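Local coordinates for unknown conserved protein BH2331 (Bacillus halodurans, PDB 1VL5), which probably acts as an S-adenosylmethionine-dependent methyltransferase, though its substrate is not known, at residues F194-W199 and Y238-E243; H188-T193 and S244-A249. All blocks are in the same frame, centred on the assembly; numbering follows the deposited sequence.

Interaction 1 (F194-W199 and Y238-E243); sequences FIFEDW and YSFRGE
The ring of Phe240 carries Phe194 CB on one face, at 4.0 Å from the ring centroid, and presents its edge to Trp199. That edge, led by CE1 and CZ, comes down on one face of the indole with the planes at 78°, an edge-to-face (T-shaped) stack; CE1 lies 3.8 Å from Trp199 CE3. The Phe194 and Phe240 rings, inclined by 29° with centroids 5.3 Å apart, overlap little, and the edge of the Phe194 ring meets Gly242 N. Phe240 reaches between its partners because CG sits between backbone N and carbonyl carbon (chi1 64°), which swings the ring over Phe194 CB. With an alanine in place of Trp199, the edge of Phe240 would probably lose the surface it rests on and the ring would be freer to turn.

Behind the rings, Phe194 and Phe240 exchange two backbone hydrogen bonds. Phe196 N then bonds Tyr238 O at 2.8 Å from above the carbonyl plane, and a water bridges that same oxygen to Glu197 N. On the other face of the sheet, Ile195 CD1 packs against the phenol of Tyr238, 3.8 Å from OH. Helix 207-218 covers Phe196, and helix 147-160 reaches Trp199. This is an antiparallel strand pair running straight into a helix: Ile195 is the N-cap residue, and an aromatic cluster fastens the first helical turn to the neighbouring strand.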
loop_
_atom_site.group_PDB
_atom_site.type_symbol
_atom_site.label_atom_id
_atom_site.label_comp_id
_atom_site.label_asym_id
_atom_site.label_seq_id
_atom_site.Cartn_x
_atom_site.Cartn_y
_atom_site.Cartn_z
ATOM N N PHE A 194 9.677 -12.934 -1.254
ATOM C CA PHE A 194 10.006 -12.349 -2.543
ATOM C C PHE A 194 11.110 -13.134 -3.201
ATOM O O PHE A 194 12.100 -13.445 -2.573
ATOM C CB PHE A 194 10.442 -10.906 -2.325
ATOM C CG PHE A 194 9.355 -10.071 -1.764
ATOM C CD1 PHE A 194 8.351 -9.586 -2.591
ATOM C CD2 PHE A 194 9.277 -9.836 -0.405
ATOM C CE1 PHE A 194 7.303 -8.828 -2.067
ATOM C CE2 PHE A 194 8.253 -9.069 0.127
ATOM C CZ PHE A 194 7.268 -8.564 -0.702
ATOM N N ILE A 195 10.909 -13.462 -4.475
ATOM C CA ILE A 195 11.906 -14.065 -5.318
ATOM C C ILE A 195 12.745 -12.911 -5.912
ATOM O O ILE A 195 12.258 -12.140 -6.696
ATOM C CB ILE A 195 11.252 -14.919 -6.410
ATOM C CG1 ILE A 195 10.318 -15.953 -5.800
ATOM C CG2 ILE A 195 12.283 -15.600 -7.229
ATOM C CD1 ILE A 195 10.967 -16.857 -4.792
ATOM N N PHE A 196 13.997 -12.785 -5.488
ATOM C CA PHE A 196 14.799 -11.601 -5.763
ATOM C C PHE A 196 14.873 -11.197 -7.192
ATOM O O PHE A 196 14.758 -10.025 -7.510
ATOM C CB PHE A 196 16.215 -11.807 -5.236
ATOM C CG PHE A 196 17.136 -10.610 -5.422
ATOM C CD1 PHE A 196 17.141 -9.572 -4.508
ATOM C CD2 PHE A 196 18.045 -10.592 -6.439
ATOM C CE1 PHE A 196 18.001 -8.497 -4.659
ATOM C CE2 PHE A 196 18.928 -9.494 -6.608
ATOM C CZ PHE A 196 18.904 -8.470 -5.690
ATOM N N GLU A 197 15.030 -12.166 -8.084
ATOM C CA GLU A 197 15.174 -11.882 -9.512
ATOM C C GLU A 197 13.889 -11.352 -10.098
ATOM O O GLU A 197 13.904 -10.407 -10.888
ATOM C CB GLU A 197 15.638 -13.139 -10.292
ATOM C CG GLU A 197 16.420 -12.815 -11.554
ATOM C CD GLU A 197 17.771 -12.123 -11.286
ATOM O OE1 GLU A 197 18.355 -12.247 -10.158
ATOM O OE2 GLU A 197 18.257 -11.484 -12.242
ATOM N N ASP A 198 12.786 -11.969 -9.720
ATOM C CA ASP A 198 11.459 -11.594 -10.224
ATOM C C ASP A 198 11.053 -10.212 -9.706
ATOM O O ASP A 198 10.515 -9.402 -10.440
ATOM C CB ASP A 198 10.396 -12.615 -9.765
ATOM C CG ASP A 198 10.641 -14.040 -10.297
ATOM O OD1 ASP A 198 11.381 -14.225 -11.279
ATOM O OD2 ASP A 198 10.057 -14.991 -9.726
ATOM N N TRP A 199 11.262 -10.007 -8.414
ATOM C CA TRP A 199 10.999 -8.758 -7.714
ATOM C C TRP A 199 11.762 -7.630 -8.361
ATOM O O TRP A 199 11.221 -6.571 -8.579
ATOM C CB TRP A 199 11.400 -8.947 -6.252
ATOM C CG TRP A 199 11.286 -7.774 -5.347
ATOM C CD1 TRP A 199 10.138 -7.184 -4.887
ATOM C CD2 TRP A 199 12.363 -7.082 -4.727
ATOM N NE1 TRP A 199 10.439 -6.169 -4.035
ATOM C CE2 TRP A 199 11.795 -6.063 -3.926
ATOM C CE3 TRP A 199 13.754 -7.206 -4.787
ATOM C CZ2 TRP A 199 12.564 -5.201 -3.164
ATOM C CZ3 TRP A 199 14.526 -6.337 -4.055
ATOM C CH2 TRP A 199 13.921 -5.331 -3.253
ATOM N N TYR A 238 18.552 -15.267 -3.569
ATOM C CA TYR A 238 17.473 -15.951 -4.254
ATOM C C TYR A 238 16.119 -15.436 -3.777
ATOM O O TYR A 238 15.274 -15.106 -4.607
ATOM C CB TYR A 238 17.592 -17.487 -4.102
ATOM C CG TYR A 238 16.370 -18.149 -4.647
ATOM C CD1 TYR A 238 16.203 -18.308 -6.006
ATOM C CD2 TYR A 238 15.347 -18.560 -3.818
ATOM C CE1 TYR A 238 15.041 -18.845 -6.527
ATOM C CE2 TYR A 238 14.180 -19.130 -4.341
ATOM C CZ TYR A 238 14.033 -19.251 -5.695
ATOM O OH TYR A 238 12.878 -19.778 -6.251
ATOM N N SER A 239 15.933 -15.323 -2.440
ATOM C CA SER A 239 14.655 -14.834 -1.826
ATOM C C SER A 239 14.903 -14.142 -0.476
ATOM O O SER A 239 15.919 -14.330 0.140
ATOM C CB SER A 239 13.678 -15.984 -1.580
ATOM O OG SER A 239 14.263 -16.942 -0.703
ATOM N N PHE A 240 13.948 -13.329 -0.038
ATOM C CA PHE A 240 13.925 -12.785 1.292
ATOM C C PHE A 240 12.442 -12.610 1.631
ATOM O O PHE A 240 11.538 -12.772 0.757
ATOM C CB PHE A 240 14.706 -11.466 1.389
ATOM C CG PHE A 240 14.112 -10.356 0.571
ATOM C CD1 PHE A 240 14.464 -10.198 -0.732
ATOM C CD2 PHE A 240 13.139 -9.497 1.116
ATOM C CE1 PHE A 240 13.902 -9.163 -1.510
ATOM C CE2 PHE A 240 12.558 -8.512 0.327
ATOM C CZ PHE A 240 12.950 -8.368 -0.995
ATOM N N ARG A 241 12.189 -12.385 2.902
ATOM C CA ARG A 241 10.825 -12.319 3.409
ATOM C C ARG A 241 10.598 -10.936 3.951
ATOM O O ARG A 241 11.425 -10.420 4.722
ATOM C CB ARG A 241 10.625 -13.367 4.504
ATOM C CG ARG A 241 9.171 -13.583 4.918
ATOM C CD ARG A 241 8.907 -14.856 5.782
ATOM N NE ARG A 241 9.171 -14.447 7.111
ATOM C CZ ARG A 241 8.367 -14.447 8.169
ATOM N NH1 ARG A 241 7.151 -14.990 8.253
ATOM N NH2 ARG A 241 8.892 -13.928 9.232
ATOM N N GLY A 242 9.494 -10.324 3.536
ATOM C CA GLY A 242 9.056 -9.046 4.070
ATOM C C GLY A 242 7.707 -9.145 4.795
ATOM O O GLY A 242 6.994 -10.170 4.693
ATOM N N GLU A 243 7.374 -8.067 5.507
ATOM C CA GLU A 243 6.081 -7.866 6.176
ATOM C C GLU A 243 5.165 -6.837 5.460
ATOM O O GLU A 243 5.620 -5.850 4.878
ATOM C CB GLU A 243 6.306 -7.412 7.617
ATOM C CG GLU A 243 5.029 -7.490 8.482
ATOM C CD GLU A 243 5.152 -6.772 9.835
ATOM O OE1 GLU A 243 5.765 -5.660 9.871
ATOM O OE2 GLU A 243 4.527 -7.262 10.830
HETATM O O HOH W 1 15.797 -14.960 -7.139
#

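Interaction 2 (H188-T193 and S244-A249); sequences HCFHKT and SILMKA
Phe190 and Ser244 face each other as a hydrogen-bonded antiparallel pair, and the closest packing of this contact is here and along the backbone. Phe190 N reaches Ser244 O at 2.7 Å, and Ser244 N returns a bond to Phe190 O; two residues along each strand, His188 and Leu246 make the second such pair, His188 N to Leu246 O and Leu246 N to His188 O, each 2.9 Å, the former at 169°. Between the two pairs sit Cys189 and Ile245, a non-hydrogen-bonded pair, where Ile245 CA lies 3.3 Å from His188 O in a CA-H...O contact.

The side chains above this ladder touch more lightly. On the face shared by His188, Phe190, Ser244 and Leu246, the phenyl ring of Phe190 leans along the neighbouring strand: with CG beside the backbone N (chi1 -53°), its edge meets Leu246 CB at 4.1 Å from CE1, while Phe190 CB rests 3.7 Å from Ser244 OG. Ser24 touches Phe190, Ser244 and Leu246 from a loop. His188, partly exposed, is on this face too and hydrogen-bonds Glu186 of its own strand through NE2.

The opposite face is looser across the pair. Cys189, exposed, brings only SG to Ile245 CG2, at 4.1 Å, whereas Ile245 is buried and leads its end away from residues 188-193, packing on Leu187 earlier in the same strand and on Ser142 of strand 134-142.

What joins the strands is therefore mainly four backbone N-H...O=C bonds, two to each hydrogen-bonded pair, with side chains adding modest apolar contact rather than any cross-strand salt bridge.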
loop_
_atom_site.group_PDB
_atom_site.type_symbol
_atom_site.label_atom_id
_atom_site.label_comp_id
_atom_site.label_asym_id
_atom_site.label_seq_id
_atom_site.Cartn_x
_atom_site.Cartn_y
_atom_site.Cartn_z
ATOM N N HIS A 188 -3.929 -6.359 10.814
ATOM C CA HIS A 188 -3.564 -7.725 10.410
ATOM C C HIS A 188 -2.191 -7.640 9.750
ATOM O O HIS A 188 -1.942 -6.721 8.952
ATOM C CB HIS A 188 -4.605 -8.262 9.410
ATOM C CG HIS A 188 -5.984 -8.359 9.992
ATOM N ND1 HIS A 188 -6.497 -9.542 10.480
ATOM C CD2 HIS A 188 -6.944 -7.418 10.199
ATOM C CE1 HIS A 188 -7.718 -9.326 10.946
ATOM N NE2 HIS A 188 -8.022 -8.050 10.769
ATOM N N CYS A 189 -1.275 -8.521 10.151
ATOM C CA CYS A 189 0.102 -8.525 9.631
ATOM C C CYS A 189 0.311 -9.752 8.832
ATOM O O CYS A 189 -0.208 -10.785 9.196
ATOM C CB CYS A 189 1.099 -8.541 10.756
ATOM S SG CYS A 189 0.833 -7.250 11.875
ATOM N N PHE A 190 1.074 -9.637 7.744
ATOM C CA PHE A 190 1.355 -10.756 6.862
ATOM C C PHE A 190 2.812 -10.753 6.483
ATOM O O PHE A 190 3.454 -9.754 6.576
ATOM C CB PHE A 190 0.572 -10.607 5.583
ATOM C CG PHE A 190 -0.899 -10.406 5.794
ATOM C CD1 PHE A 190 -1.406 -9.169 6.060
ATOM C CD2 PHE A 190 -1.759 -11.488 5.778
ATOM C CE1 PHE A 190 -2.754 -8.991 6.255
ATOM C CE2 PHE A 190 -3.102 -11.315 6.025
ATOM C CZ PHE A 190 -3.593 -10.066 6.224
ATOM N N HIS A 191 3.321 -11.884 6.056
ATOM C CA HIS A 191 4.684 -11.979 5.529
ATOM C C HIS A 191 4.687 -12.622 4.142
ATOM O O HIS A 191 3.888 -13.492 3.886
ATOM C CB HIS A 191 5.544 -12.758 6.504
ATOM C CG HIS A 191 5.575 -12.152 7.881
ATOM N ND1 HIS A 191 6.573 -11.292 8.299
ATOM C CD2 HIS A 191 4.716 -12.260 8.925
ATOM C CE1 HIS A 191 6.325 -10.893 9.537
ATOM N NE2 HIS A 191 5.213 -11.480 9.949
ATOM N N LYS A 192 5.538 -12.140 3.244
ATOM C CA LYS A 192 5.640 -12.686 1.909
ATOM C C LYS A 192 7.114 -12.947 1.583
ATOM O O LYS A 192 7.993 -12.184 1.986
ATOM C CB LYS A 192 5.075 -11.703 0.885
ATOM C CG LYS A 192 4.733 -12.319 -0.464
ATOM C CD LYS A 192 4.395 -11.245 -1.542
ATOM N N THR A 193 7.338 -14.044 0.873
ATOM C CA THR A 193 8.624 -14.403 0.318
ATOM C C THR A 193 8.716 -13.830 -1.096
ATOM O O THR A 193 7.904 -14.136 -1.996
ATOM C CB THR A 193 8.857 -15.906 0.350
ATOM O OG1 THR A 193 8.825 -16.340 1.710
ATOM C CG2 THR A 193 10.250 -16.260 -0.201
ATOM N N SER A 244 3.852 -7.079 5.532
ATOM C CA SER A 244 2.881 -6.064 5.193
ATOM C C SER A 244 1.752 -6.083 6.187
ATOM O O SER A 244 1.555 -7.054 6.951
ATOM C CB SER A 244 2.288 -6.337 3.794
ATOM O OG SER A 244 1.628 -7.560 3.818
ATOM N N ILE A 245 0.971 -5.022 6.110
ATOM C CA ILE A 245 -0.164 -4.844 6.978
ATOM C C ILE A 245 -1.423 -4.408 6.274
ATOM O O ILE A 245 -1.393 -3.833 5.177
ATOM C CB ILE A 245 0.156 -3.804 8.094
ATOM C CG1 ILE A 245 0.607 -2.499 7.479
ATOM C CG2 ILE A 245 1.288 -4.385 9.043
ATOM C CD1 ILE A 245 0.980 -1.438 8.492
ATOM N N LEU A 246 -2.522 -4.656 6.972
ATOM C CA LEU A 246 -3.849 -4.209 6.617
ATOM C C LEU A 246 -4.468 -3.636 7.884
ATOM O O LEU A 246 -4.661 -4.371 8.876
ATOM C CB LEU A 246 -4.664 -5.412 6.109
ATOM C CG LEU A 246 -6.083 -5.397 5.509
ATOM C CD1 LEU A 246 -6.504 -6.828 5.331
ATOM C CD2 LEU A 246 -7.078 -4.760 6.362
HETATM N N MSE A 247 -4.797 -2.338 7.823
HETATM C CA MSE A 247 -5.482 -1.635 8.895
HETATM C C MSE A 247 -6.896 -1.158 8.511
HETATM O O MSE A 247 -7.122 -0.710 7.378
HETATM C CB MSE A 247 -4.597 -0.492 9.391
HETATM C CG MSE A 247 -3.286 -0.948 9.914
HETATM SE SE MSE A 247 -2.065 0.596 10.196
HETATM C CE MSE A 247 -1.767 0.863 8.362
ATOM N N LYS A 248 -7.844 -1.386 9.424
ATOM C CA LYS A 248 -9.195 -0.884 9.376
ATOM C C LYS A 248 -9.284 0.093 10.538
ATOM O O LYS A 248 -9.188 -0.330 11.704
ATOM C CB LYS A 248 -10.198 -2.040 9.592
ATOM C CG LYS A 248 -11.681 -1.677 9.487
ATOM C CD LYS A 248 -12.567 -2.866 9.905
ATOM C CE LYS A 248 -14.001 -2.579 9.778
ATOM N NZ LYS A 248 -14.543 -2.757 8.400
ATOM N N ALA A 249 -9.402 1.378 10.220
ATOM C CA ALA A 249 -9.461 2.451 11.203
ATOM C C ALA A 249 -10.783 3.215 11.024
ATOM O O ALA A 249 -11.188 3.493 9.915
ATOM C CB ALA A 249 -8.278 3.403 11.036
#

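Interactions 1 and 2 are consecutive lengths of one antiparallel ladder, strand 183-195 against strand 236-250, with centres about 17 Å apart. In sequence, residues 194-199 and 238-243 fall between the two segments of interaction 2. They meet where Lys192 N lies 2.8 Å from Gly242 O, a probable hydrogen bond that carries the ladder across the boundary; Arg241 CG also packs 3.5 Å from Lys192 O. The centre of interaction 2, beside strand 134-142 of the Rossmann-type sheet, is about 10 Å from the centre of the chain, and that of interaction 1, among helices, about 17 Å. The glycine-rich pattern at Gly47 and Gly49 is consistent with an S-adenosylmethionine site and lies outside both contacts.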